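PDB 2W47: lipolytic enzyme, g-d-s-l from Clostridium thermocellum, which carries a family 6 carbohydrate-binding module, an all-beta domain modelled here with a calcium ion and a glycan bound. Local coordinates for residues 13-18 with 39-44; 31-36 with 120-125; 56-61 with 81-86. All blocks are in the same frame, centred on the assembly; numbering follows the deposited sequence. Where two conformers were deposited one is given.

Interaction 1. Residues 13-18 with 39-44; sequences IIYNAI and GGYIEW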
loop_
_atom_site.group_PDB
_atom_site.type_symbol
_atom_site.label_atom_id
_atom_site.label_comp_id
_atom_site.label_asym_id
_atom_site.label_seq_id
_atom_site.Cartn_x
_atom_site.Cartn_y
_atom_site.Cartn_z
ATOM N N ILE A 13 10.296 3.537 0.500
ATOM C CA ILE A 13 11.003 4.223 -0.560
ATOM C C ILE A 13 9.911 4.740 -1.480
ATOM O O ILE A 13 9.028 3.977 -1.890
ATOM C CB ILE A 13 11.949 3.252 -1.292
ATOM C CG1 ILE A 13 13.051 2.797 -0.328
ATOM C CG2 ILE A 13 12.522 3.878 -2.573
ATOM C CD1 ILE A 13 13.641 1.426 -0.645
ATOM N N ILE A 14 9.924 6.039 -1.753
ATOM C CA ILE A 14 8.854 6.632 -2.548
ATOM C C ILE A 14 9.414 7.341 -3.772
ATOM O O ILE A 14 10.538 7.866 -3.749
ATOM C CB ILE A 14 7.926 7.545 -1.698
ATOM C CG1 ILE A 14 8.654 8.812 -1.231
ATOM C CG2 ILE A 14 7.337 6.749 -0.523
ATOM C CD1 ILE A 14 7.805 9.721 -0.347
ATOM N N TYR A 15 8.619 7.357 -4.833
ATOM C CA TYR A 15 9.008 7.962 -6.094
ATOM C C TYR A 15 7.824 8.740 -6.628
ATOM O O TYR A 15 6.724 8.205 -6.729
ATOM C CB TYR A 15 9.410 6.882 -7.093
ATOM C CG TYR A 15 9.554 7.382 -8.512
ATOM C CD1 TYR A 15 10.671 8.119 -8.895
ATOM C CD2 TYR A 15 8.579 7.109 -9.470
ATOM C CE1 TYR A 15 10.808 8.585 -10.201
ATOM C CE2 TYR A 15 8.707 7.571 -10.780
ATOM C CZ TYR A 15 9.822 8.302 -11.131
ATOM O OH TYR A 15 9.939 8.755 -12.432
ATOM N N ASN A 16 8.035 10.004 -6.971
ATOM C CA ASN A 16 6.942 10.863 -7.421
ATOM C C ASN A 16 5.749 10.812 -6.462
ATOM O O ASN A 16 4.585 10.627 -6.845
ATOM C CB ASN A 16 6.563 10.565 -8.877
ATOM C CG ASN A 16 7.524 11.200 -9.849
ATOM O OD1 ASN A 16 8.274 12.101 -9.483
ATOM N ND2 ASN A 16 7.500 10.747 -11.091
ATOM N N ALA A 17 6.096 10.953 -5.191
ATOM C CA ALA A 17 5.172 10.958 -4.078
ATOM C C ALA A 17 5.906 11.683 -2.954
ATOM O O ALA A 17 7.143 11.778 -2.987
ATOM C CB ALA A 17 4.842 9.532 -3.678
ATOM N N ILE A 18 5.152 12.195 -1.987
ATOM C CA ILE A 18 5.729 12.881 -0.831
ATOM C C ILE A 18 5.187 12.310 0.468
ATOM O O ILE A 18 4.197 11.572 0.464
ATOM C CB ILE A 18 5.456 14.409 -0.879
ATOM C CG1 ILE A 18 3.956 14.720 -0.671
ATOM C CG2 ILE A 18 6.008 15.004 -2.176
ATOM C CD1 ILE A 18 3.599 16.206 -0.573
ATOM N N GLY A 39 2.344 6.694 -12.471
ATOM C CA GLY A 39 3.654 6.086 -12.238
ATOM C C GLY A 39 4.366 6.343 -10.929
ATOM O O GLY A 39 5.422 5.761 -10.698
ATOM N N GLY A 40 3.822 7.199 -10.068
ATOM C CA GLY A 40 4.388 7.318 -8.727
ATOM C C GLY A 40 4.300 5.986 -8.017
ATOM O O GLY A 40 3.447 5.143 -8.342
ATOM N N TYR A 41 5.178 5.760 -7.047
ATOM C CA TYR A 41 5.091 4.520 -6.297
ATOM C C TYR A 41 5.578 4.617 -4.879
ATOM O O TYR A 41 6.314 5.535 -4.522
ATOM C CB TYR A 41 5.805 3.356 -7.010
ATOM C CG TYR A 41 7.317 3.445 -7.157
ATOM C CD1 TYR A 41 8.173 3.173 -6.081
ATOM C CD2 TYR A 41 7.887 3.730 -8.396
ATOM C CE1 TYR A 41 9.575 3.235 -6.238
ATOM C CE2 TYR A 41 9.269 3.779 -8.562
ATOM C CZ TYR A 41 10.101 3.533 -7.487
ATOM O OH TYR A 41 11.472 3.603 -7.678
ATOM N N ILE A 42 5.143 3.651 -4.075
ATOM C CA ILE A 42 5.643 3.443 -2.723
ATOM C C ILE A 42 6.127 2.001 -2.636
ATOM O O ILE A 42 5.476 1.080 -3.144
ATOM C CB ILE A 42 4.566 3.717 -1.641
ATOM C CG1 ILE A 42 3.421 2.700 -1.732
ATOM C CG2 ILE A 42 4.071 5.154 -1.741
ATOM C CD1 ILE A 42 2.238 2.997 -0.826
ATOM N N GLU A 43 7.282 1.814 -2.007
ATOM C CA GLU A 43 7.902 0.504 -1.925
ATOM C C GLU A 43 8.385 0.253 -0.516
ATOM O O GLU A 43 9.026 1.111 0.087
ATOM C CB GLU A 43 9.071 0.443 -2.898
ATOM C CG GLU A 43 9.797 -0.873 -2.927
ATOM C CD GLU A 43 10.820 -0.894 -4.026
ATOM O OE1 GLU A 43 10.431 -1.093 -5.196
ATOM O OE2 GLU A 43 12.028 -0.725 -3.725
ATOM N N TRP A 44 8.086 -0.931 0.003
ATOM C CA TRP A 44 8.606 -1.334 1.294
ATOM C C TRP A 44 9.399 -2.619 1.183
ATOM O O TRP A 44 9.090 -3.495 0.366
ATOM C CB TRP A 44 7.471 -1.579 2.281
ATOM C CG TRP A 44 6.854 -0.374 2.904
ATOM C CD1 TRP A 44 7.333 0.346 3.962
ATOM C CD2 TRP A 44 5.593 0.204 2.562
ATOM N NE1 TRP A 44 6.453 1.350 4.286
ATOM C CE2 TRP A 44 5.377 1.284 3.443
ATOM C CE3 TRP A 44 4.626 -0.084 1.589
ATOM C CZ2 TRP A 44 4.238 2.072 3.388
ATOM C CZ3 TRP A 44 3.493 0.707 1.534
ATOM C CH2 TRP A 44 3.312 1.773 2.428
#
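Ile13 and Tyr15 pair with Glu43 and Tyr41 as antiparallel neighbours, strands 13-15 and 41-44 running at 166° with their axes 4.7 Å apart. Ile13 and Glu43 exchange bonds in both directions, Ile13 N to Glu43 O and Glu43 N to Ile13 O, both 2.8 Å. Tyr15 N gives to Tyr41 O (3.0 Å), and Tyr41 N returns the bond to Tyr15 O (2.9 Å). Between these hydrogen-bonded pairs, Ile14 and Ile42 form a non-hydrogen-bonded pair whose CG2 methyls meet at 3.8 Å. Beyond the last bond, Gly40, bare of side chain, brings its CA close to Tyr15 O.

Tyr41 CG sits between its own backbone N and carbonyl carbon (chi1 66°), which swings the ring across to the neighbouring strand. One ring face then covers the CB of Tyr15, 3.5 Å from the Tyr41 centroid, a CH-pi contact. The two rings themselves barely overlap, although their planes differ by only 28°. Glu43 extends beside Ile13 and carries its carboxylate to Arg111, which also makes a cation-pi contact with Tyr41. Beta-strand alternation puts these four residues on the more exposed face, where phenols and a carboxylate can keep their polar ends, and turns branched Ile42 inward against Val32 and Val123. Strand 13-15 is the outermost strand of the five-stranded sheet, paired with 41-48, as in a beta-sandwich.

Interaction 2. Residues 31-36 with 120-125; sequences YVNYHN and GPNVDY. With CA (calcium ion), chain C; AQA (4-deoxy-beta-L-threo-hex-4-enopyranuronic acid), chain B.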
loop_
_atom_site.group_PDB
_atom_site.type_symbol
_atom_site.label_atom_id
_atom_site.label_comp_id
_atom_site.label_asym_id
_atom_site.label_seq_id
_atom_site.Cartn_x
_atom_site.Cartn_y
_atom_site.Cartn_z
ATOM N N TYR A 31 1.835 10.345 6.230
ATOM C CA TYR A 31 1.341 9.411 5.226
ATOM C C TYR A 31 1.904 9.827 3.869
ATOM O O TYR A 31 2.479 10.916 3.732
ATOM C CB TYR A 31 -0.193 9.390 5.218
ATOM C CG TYR A 31 -0.823 10.722 4.868
ATOM C CD1 TYR A 31 -1.051 11.082 3.535
ATOM C CD2 TYR A 31 -1.194 11.623 5.865
ATOM C CE1 TYR A 31 -1.624 12.306 3.201
ATOM C CE2 TYR A 31 -1.782 12.848 5.547
ATOM C CZ TYR A 31 -2.003 13.179 4.217
ATOM O OH TYR A 31 -2.572 14.389 3.906
ATOM N N VAL A 32 1.749 8.953 2.879
ATOM C CA VAL A 32 2.209 9.243 1.523
ATOM C C VAL A 32 1.105 9.873 0.688
ATOM O O VAL A 32 -0.013 9.379 0.651
ATOM C CB VAL A 32 2.685 7.972 0.794
ATOM C CG1 VAL A 32 3.254 8.334 -0.570
ATOM C CG2 VAL A 32 3.737 7.244 1.610
ATOM N N ASN A 33 1.444 10.965 0.013
ATOM C CA ASN A 33 0.588 11.578 -0.989
ATOM C C ASN A 33 1.304 11.489 -2.327
ATOM O O ASN A 33 2.356 12.100 -2.512
ATOM C CB ASN A 33 0.291 13.026 -0.586
ATOM C CG ASN A 33 -0.388 13.834 -1.677
ATOM O OD1 ASN A 33 -0.841 13.304 -2.694
ATOM N ND2 ASN A 33 -0.433 15.146 -1.476
ATOM N N TYR A 34 0.750 10.687 -3.238
ATOM C CA TYR A 34 1.314 10.504 -4.569
ATOM C C TYR A 34 1.218 11.796 -5.367
ATOM O O TYR A 34 0.245 12.532 -5.234
ATOM C CB TYR A 34 0.511 9.442 -5.321
ATOM C CG TYR A 34 0.788 7.998 -4.952
ATOM C CD1 TYR A 34 0.323 7.453 -3.759
ATOM C CD2 TYR A 34 1.454 7.157 -5.837
ATOM C CE1 TYR A 34 0.543 6.122 -3.437
ATOM C CE2 TYR A 34 1.682 5.817 -5.530
ATOM C CZ TYR A 34 1.231 5.311 -4.322
ATOM O OH TYR A 34 1.439 3.992 -3.980
ATOM N N HIS A 35 2.200 12.072 -6.223
ATOM C CA HIS A 35 2.000 13.098 -7.247
ATOM C C HIS A 35 0.779 12.718 -8.073
ATOM O O HIS A 35 0.523 11.530 -8.308
ATOM C CB HIS A 35 3.201 13.180 -8.186
ATOM C CG HIS A 35 4.425 13.790 -7.579
ATOM N ND1 HIS A 35 4.505 14.173 -6.257
ATOM C CD2 HIS A 35 5.636 14.058 -8.123
ATOM C CE1 HIS A 35 5.707 14.668 -6.017
ATOM N NE2 HIS A 35 6.415 14.599 -7.132
ATOM N N ASN A 36 0.031 13.721 -8.517
ATOM C CA ASN A 36 -1.134 13.448 -9.341
ATOM C C ASN A 36 -0.738 13.246 -10.795
ATOM O O ASN A 36 -0.874 14.125 -11.660
ATOM C CB ASN A 36 -2.225 14.494 -9.098
ATOM C CG ASN A 36 -2.851 14.354 -7.706
ATOM O OD1 ASN A 36 -2.163 14.036 -6.726
ATOM N ND2 ASN A 36 -4.150 14.564 -7.618
ATOM N N GLY A 120 -1.973 7.801 -7.079
ATOM C CA GLY A 120 -2.454 6.806 -6.133
ATOM C C GLY A 120 -3.239 7.449 -5.008
ATOM O O GLY A 120 -3.236 8.678 -4.873
ATOM N N PRO A 121 -3.894 6.624 -4.176
ATOM C CA PRO A 121 -4.566 7.139 -2.991
ATOM C C PRO A 121 -3.515 7.646 -2.006
ATOM O O PRO A 121 -2.324 7.329 -2.139
ATOM C CB PRO A 121 -5.237 5.892 -2.407
ATOM C CG PRO A 121 -4.340 4.770 -2.817
ATOM C CD PRO A 121 -3.941 5.150 -4.227
ATOM N N ASN A 122 -3.946 8.416 -1.018
ATOM C CA ASN A 122 -3.061 8.697 0.112
ATOM C C ASN A 122 -2.922 7.426 0.930
ATOM O O ASN A 122 -3.914 6.734 1.179
ATOM C CB ASN A 122 -3.605 9.826 0.970
ATOM C CG ASN A 122 -3.486 11.178 0.302
ATOM O OD1 ASN A 122 -2.783 11.343 -0.696
ATOM N ND2 ASN A 122 -4.180 12.174 0.861
ATOM N N VAL A 123 -1.696 7.094 1.329
ATOM C CA VAL A 123 -1.428 5.809 1.993
ATOM C C VAL A 123 -0.755 6.024 3.347
ATOM O O VAL A 123 0.334 6.626 3.444
ATOM C CB VAL A 123 -0.573 4.857 1.117
ATOM C CG1 VAL A 123 -0.276 3.576 1.867
ATOM C CG2 VAL A 123 -1.301 4.536 -0.201
ATOM N N ASP A 124 -1.418 5.543 4.391
ATOM C CA ASP A 124 -0.968 5.715 5.763
ATOM C C ASP A 124 0.137 4.723 6.128
ATOM O O ASP A 124 1.156 5.097 6.733
ATOM C CB ASP A 124 -2.176 5.517 6.688
ATOM C CG ASP A 124 -1.881 5.844 8.128
ATOM O OD1 ASP A 124 -0.990 6.674 8.392
ATOM O OD2 ASP A 124 -2.580 5.286 9.002
ATOM N N TYR A 125 -0.083 3.460 5.777
ATOM C CA TYR A 125 0.845 2.375 6.073
ATOM C C TYR A 125 0.470 1.122 5.310
ATOM O O TYR A 125 -0.608 1.049 4.702
ATOM C CB TYR A 125 0.897 2.071 7.581
ATOM C CG TYR A 125 -0.391 1.623 8.247
ATOM C CD1 TYR A 125 -0.984 0.396 7.934
ATOM C CD2 TYR A 125 -0.964 2.387 9.253
ATOM C CE1 TYR A 125 -2.147 -0.031 8.578
ATOM C CE2 TYR A 125 -2.115 1.968 9.905
ATOM C CZ TYR A 125 -2.700 0.759 9.559
ATOM O OH TYR A 125 -3.846 0.327 10.193
HETATM CA CA CA C . -1.982 12.717 -4.524
HETATM O O6A AQA B . -5.725 14.552 -5.057
HETATM C C6 AQA B . -4.959 14.263 -4.097
HETATM O O6B AQA B . -4.123 13.324 -4.161
HETATM C C5 AQA B . -5.042 14.972 -2.970
HETATM O O5 AQA B . -6.047 16.027 -2.935
HETATM C C4 AQA B . -4.251 14.700 -1.906
HETATM C C3 AQA B . -4.200 15.653 -0.729
HETATM O O3 AQA B . -3.776 14.990 0.470
HETATM C C2 AQA B . -5.597 16.232 -0.540
HETATM O O2 AQA B . -5.623 17.164 0.543
HETATM C C1 AQA B . -6.044 16.928 -1.821
HETATM O O HOH W 1 -2.108 10.532 -3.187
HETATM O O HOH W 2 -2.428 11.144 -6.172
HETATM O O HOH W 3 -1.943 15.073 -4.665
#
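The Tyr34 ring has Gly120 over one face, the glycine CA 3.8 Å from the ring centroid in a CH-pi contact; a CB here would point toward the ring and run into Tyr34 CE1, so glycine suits the place. Val123 CG2 meets the ring edge, and Pro121 O approaches obliquely. The phenol reaches beyond the contact to Ala112 O. The Tyr31 ring has O3 of 4-deoxy-beta-L-threo-hex-4-enopyranuronic acid (AQA) at its edge, while the Asn122 side chain crosses it obliquely, ND2 near CE1, planes 39° apart. Tyr31 OH is held by Glu20 and Asn23.

Val32 and Val123 form one antiparallel hydrogen-bonded bridge, Val32 N to Val123 O 2.8 Å and Val123 N to Val32 O 2.9 Å. It ties the two-stranded sheet 17-20/31-34 to strand 122-130 of the beta-sandwich and sets Tyr31 and Asn33 beside Asn122, all three pocket residues.

Asn122 ND2 donates to AQA O3 (2.9 Å). Its OD1 accepts from a water that also donates to Gly120 O, accepts from Tyr34 N and binds calcium. With CG opposite its backbone N (chi1 170°), Asn33 presents OD1 to the calcium (2.2 Å), its amide steadied by ND2 donating to Glu20. Tyr34 O, Asn36 OD1, three waters and AQA O6B (2.3 Å) complete seven ligands. Asn36 uses both ends of its amide, ND2 bonding to Asp118 and, almost straight at 170°, to AQA O6A (3.0 Å).

Interaction 3. Residues 56-61 with 81-86; sequences LIFRYA and PSMDFV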
loop_
_atom_site.group_PDB
_atom_site.type_symbol
_atom_site.label_atom_id
_atom_site.label_comp_id
_atom_site.label_asym_id
_atom_site.label_seq_id
_atom_site.Cartn_x
_atom_site.Cartn_y
_atom_site.Cartn_z
ATOM N N LEU A 56 -1.542 -8.377 2.880
ATOM C CA LEU A 56 -0.932 -7.068 2.685
ATOM C C LEU A 56 -2.086 -6.085 2.650
ATOM O O LEU A 56 -2.858 -6.068 1.693
ATOM C CB LEU A 56 -0.170 -7.025 1.353
ATOM C CG LEU A 56 0.787 -8.183 1.050
ATOM C CD1 LEU A 56 1.416 -8.019 -0.330
ATOM C CD2 LEU A 56 1.851 -8.276 2.126
ATOM N N ILE A 57 -2.217 -5.299 3.711
ATOM C CA ILE A 57 -3.327 -4.367 3.845
ATOM C C ILE A 57 -2.813 -2.933 3.841
ATOM O O ILE A 57 -1.999 -2.551 4.681
ATOM C CB ILE A 57 -4.151 -4.632 5.127
ATOM C CG1 ILE A 57 -4.758 -6.044 5.098
ATOM C CG2 ILE A 57 -5.235 -3.574 5.293
ATOM C CD1 ILE A 57 -5.650 -6.373 6.307
ATOM N N PHE A 58 -3.292 -2.142 2.887
ATOM C CA PHE A 58 -2.973 -0.718 2.833
ATOM C C PHE A 58 -4.077 0.046 3.539
ATOM O O PHE A 58 -5.255 -0.133 3.229
ATOM C CB PHE A 58 -2.904 -0.237 1.380
ATOM C CG PHE A 58 -1.859 -0.929 0.555
ATOM C CD1 PHE A 58 -0.571 -0.409 0.457
ATOM C CD2 PHE A 58 -2.165 -2.094 -0.145
ATOM C CE1 PHE A 58 0.398 -1.046 -0.320
ATOM C CE2 PHE A 58 -1.206 -2.735 -0.921
ATOM C CZ PHE A 58 0.080 -2.211 -1.016
ATOM N N ARG A 59 -3.713 0.887 4.497
ATOM C CA ARG A 59 -4.665 1.838 5.045
ATOM C C ARG A 59 -4.538 3.103 4.211
ATOM O O ARG A 59 -3.451 3.647 4.080
ATOM C CB ARG A 59 -4.392 2.103 6.523
ATOM C CG ARG A 59 -5.410 3.031 7.177
ATOM C CD ARG A 59 -5.281 3.046 8.691
ATOM N NE ARG A 59 -6.389 3.756 9.336
ATOM C CZ ARG A 59 -6.360 5.032 9.716
ATOM N NH1 ARG A 59 -7.421 5.578 10.303
ATOM N NH2 ARG A 59 -5.279 5.774 9.509
ATOM N N TYR A 60 -5.650 3.567 3.640
ATOM C CA TYR A 60 -5.603 4.586 2.601
ATOM C C TYR A 60 -6.793 5.535 2.665
ATOM O O TYR A 60 -7.823 5.210 3.263
ATOM C CB TYR A 60 -5.534 3.914 1.219
ATOM C CG TYR A 60 -6.886 3.491 0.702
ATOM C CD1 TYR A 60 -7.597 4.315 -0.163
ATOM C CD2 TYR A 60 -7.461 2.284 1.087
ATOM C CE1 TYR A 60 -8.845 3.952 -0.636
ATOM C CE2 TYR A 60 -8.724 1.911 0.615
ATOM C CZ TYR A 60 -9.393 2.755 -0.243
ATOM O OH TYR A 60 -10.644 2.421 -0.719
ATOM N N ALA A 61 -6.647 6.698 2.037
ATOM C CA ALA A 61 -7.756 7.616 1.855
ATOM C C ALA A 61 -7.852 8.002 0.400
ATOM O O ALA A 61 -6.846 8.120 -0.290
ATOM C CB ALA A 61 -7.598 8.855 2.741
ATOM N N PRO A 81 -2.436 -6.822 -11.162
ATOM C CA PRO A 81 -2.299 -5.799 -12.197
ATOM C C PRO A 81 -3.037 -4.498 -11.880
ATOM O O PRO A 81 -2.523 -3.424 -12.167
ATOM C CB PRO A 81 -2.894 -6.470 -13.441
ATOM C CG PRO A 81 -2.692 -7.938 -13.187
ATOM C CD PRO A 81 -2.931 -8.100 -11.714
ATOM N N SER A 82 -4.225 -4.592 -11.290
ATOM C CA SER A 82 -5.004 -3.402 -10.982
ATOM C C SER A 82 -5.789 -3.586 -9.697
ATOM O O SER A 82 -6.922 -4.076 -9.701
ATOM C CB SER A 82 -5.939 -3.055 -12.145
ATOM O OG SER A 82 -6.505 -1.779 -11.945
ATOM N N MET A 83 -5.159 -3.205 -8.590
ATOM C CA MET A 83 -5.773 -3.246 -7.270
ATOM C C MET A 83 -6.563 -1.964 -7.061
ATOM O O MET A 83 -6.029 -0.858 -7.236
ATOM C CB MET A 83 -4.699 -3.387 -6.189
ATOM C CG MET A 83 -5.273 -3.513 -4.794
ATOM S SD MET A 83 -3.969 -3.851 -3.609
ATOM C CE MET A 83 -4.925 -3.790 -2.101
ATOM N N ASP A 84 -7.836 -2.115 -6.706
ATOM C CA ASP A 84 -8.718 -0.971 -6.509
ATOM C C ASP A 84 -8.495 -0.266 -5.186
ATOM O O ASP A 84 -8.304 -0.905 -4.138
ATOM C CB ASP A 84 -10.186 -1.404 -6.603
ATOM C CG ASP A 84 -10.561 -1.895 -7.983
ATOM O OD1 ASP A 84 -9.955 -1.453 -8.976
ATOM O OD2 ASP A 84 -11.479 -2.736 -8.069
ATOM N N PHE A 85 -8.527 1.062 -5.266
ATOM C CA PHE A 85 -8.523 1.943 -4.113
ATOM C C PHE A 85 -9.664 2.917 -4.329
ATOM O O PHE A 85 -9.484 4.039 -4.807
ATOM C CB PHE A 85 -7.168 2.633 -3.981
ATOM C CG PHE A 85 -6.067 1.684 -3.607
ATOM C CD1 PHE A 85 -5.763 1.456 -2.268
ATOM C CD2 PHE A 85 -5.387 0.961 -4.590
ATOM C CE1 PHE A 85 -4.769 0.558 -1.907
ATOM C CE2 PHE A 85 -4.395 0.058 -4.240
ATOM C CZ PHE A 85 -4.086 -0.141 -2.887
ATOM N N VAL A 86 -10.859 2.451 -3.979
ATOM C CA VAL A 86 -12.083 3.188 -4.259
ATOM C C VAL A 86 -12.225 4.373 -3.317
ATOM O O VAL A 86 -11.538 4.460 -2.289
ATOM C CB VAL A 86 -13.351 2.276 -4.207
ATOM C CG1 VAL A 86 -13.220 1.116 -5.184
ATOM C CG2 VAL A 86 -13.616 1.746 -2.793
#
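Phe85 pushes edge-first between Phe58 and Tyr60, the two aromatic residues that strand 56-61 turns toward it. Its CD1 sits over the centre of the Tyr60 ring, 3.8 Å from Tyr60 CG, with the planes at 90°, a T-shaped stack. The next corner of the wedge, Phe85 CE1, rests 3.9 Å from Phe58 CB, and the same edge faces the Phe58 ring in an offset edge-to-face pair with centroids 5.7 Å apart. A flat ring suits this slot, since one edge can serve both neighbours.

Met83 meets one edge of the Phe58 ring. Its CG lies opposite the backbone N (chi1 -177°), and the chain stays extended beyond it, carrying CE to 3.8 Å from Phe58 CD2, while SD makes an oblique Met-aromatic contact. Slim and flexible, the thioether follows the ring's outline. Farther along, Tyr60 OH reaches Val86 O at 2.7 Å, the carbonyl oxygen lying at the edge of the tyrosine ring, and Val86 CG2 packs beside the hydroxyl.

The contact thus joins strand 52-61 of the four-stranded sheet to the end of strand 77-83 and the loop that follows it. Its chemistry is almost wholly apolar and aromatic, so the fit depends on ring orientation; the one hydrogen bond lets the phenol satisfy a backbone carbonyl and pins the loop to the strand.

In the fold
Along the chain the segments run 13-18, 31-36, 39-44, 56-61, 81-86 and 120-125, so interactions 1 and 2 alternate, while interaction 3 falls wholly between the two halves of interaction 2. The centre of interaction 2 lies about 8 Å from that of interaction 1 and about 11 Å from that of interaction 3. Backbone bonds of Asn16 with His35 and Ile18 with Asn33 join 1 to 2; the Asp124-Arg59 salt bridge and the Asn122-Ala61 bond join 2 to 3, on neighbouring strands 122-130 and 52-61. Trp44 touches Phe58 across the sandwich interior. The calcium and glycan site lies between strand 31-34 of the small sheet and strand 122-130 of the four-stranded sheet, near the edge of the five-stranded one.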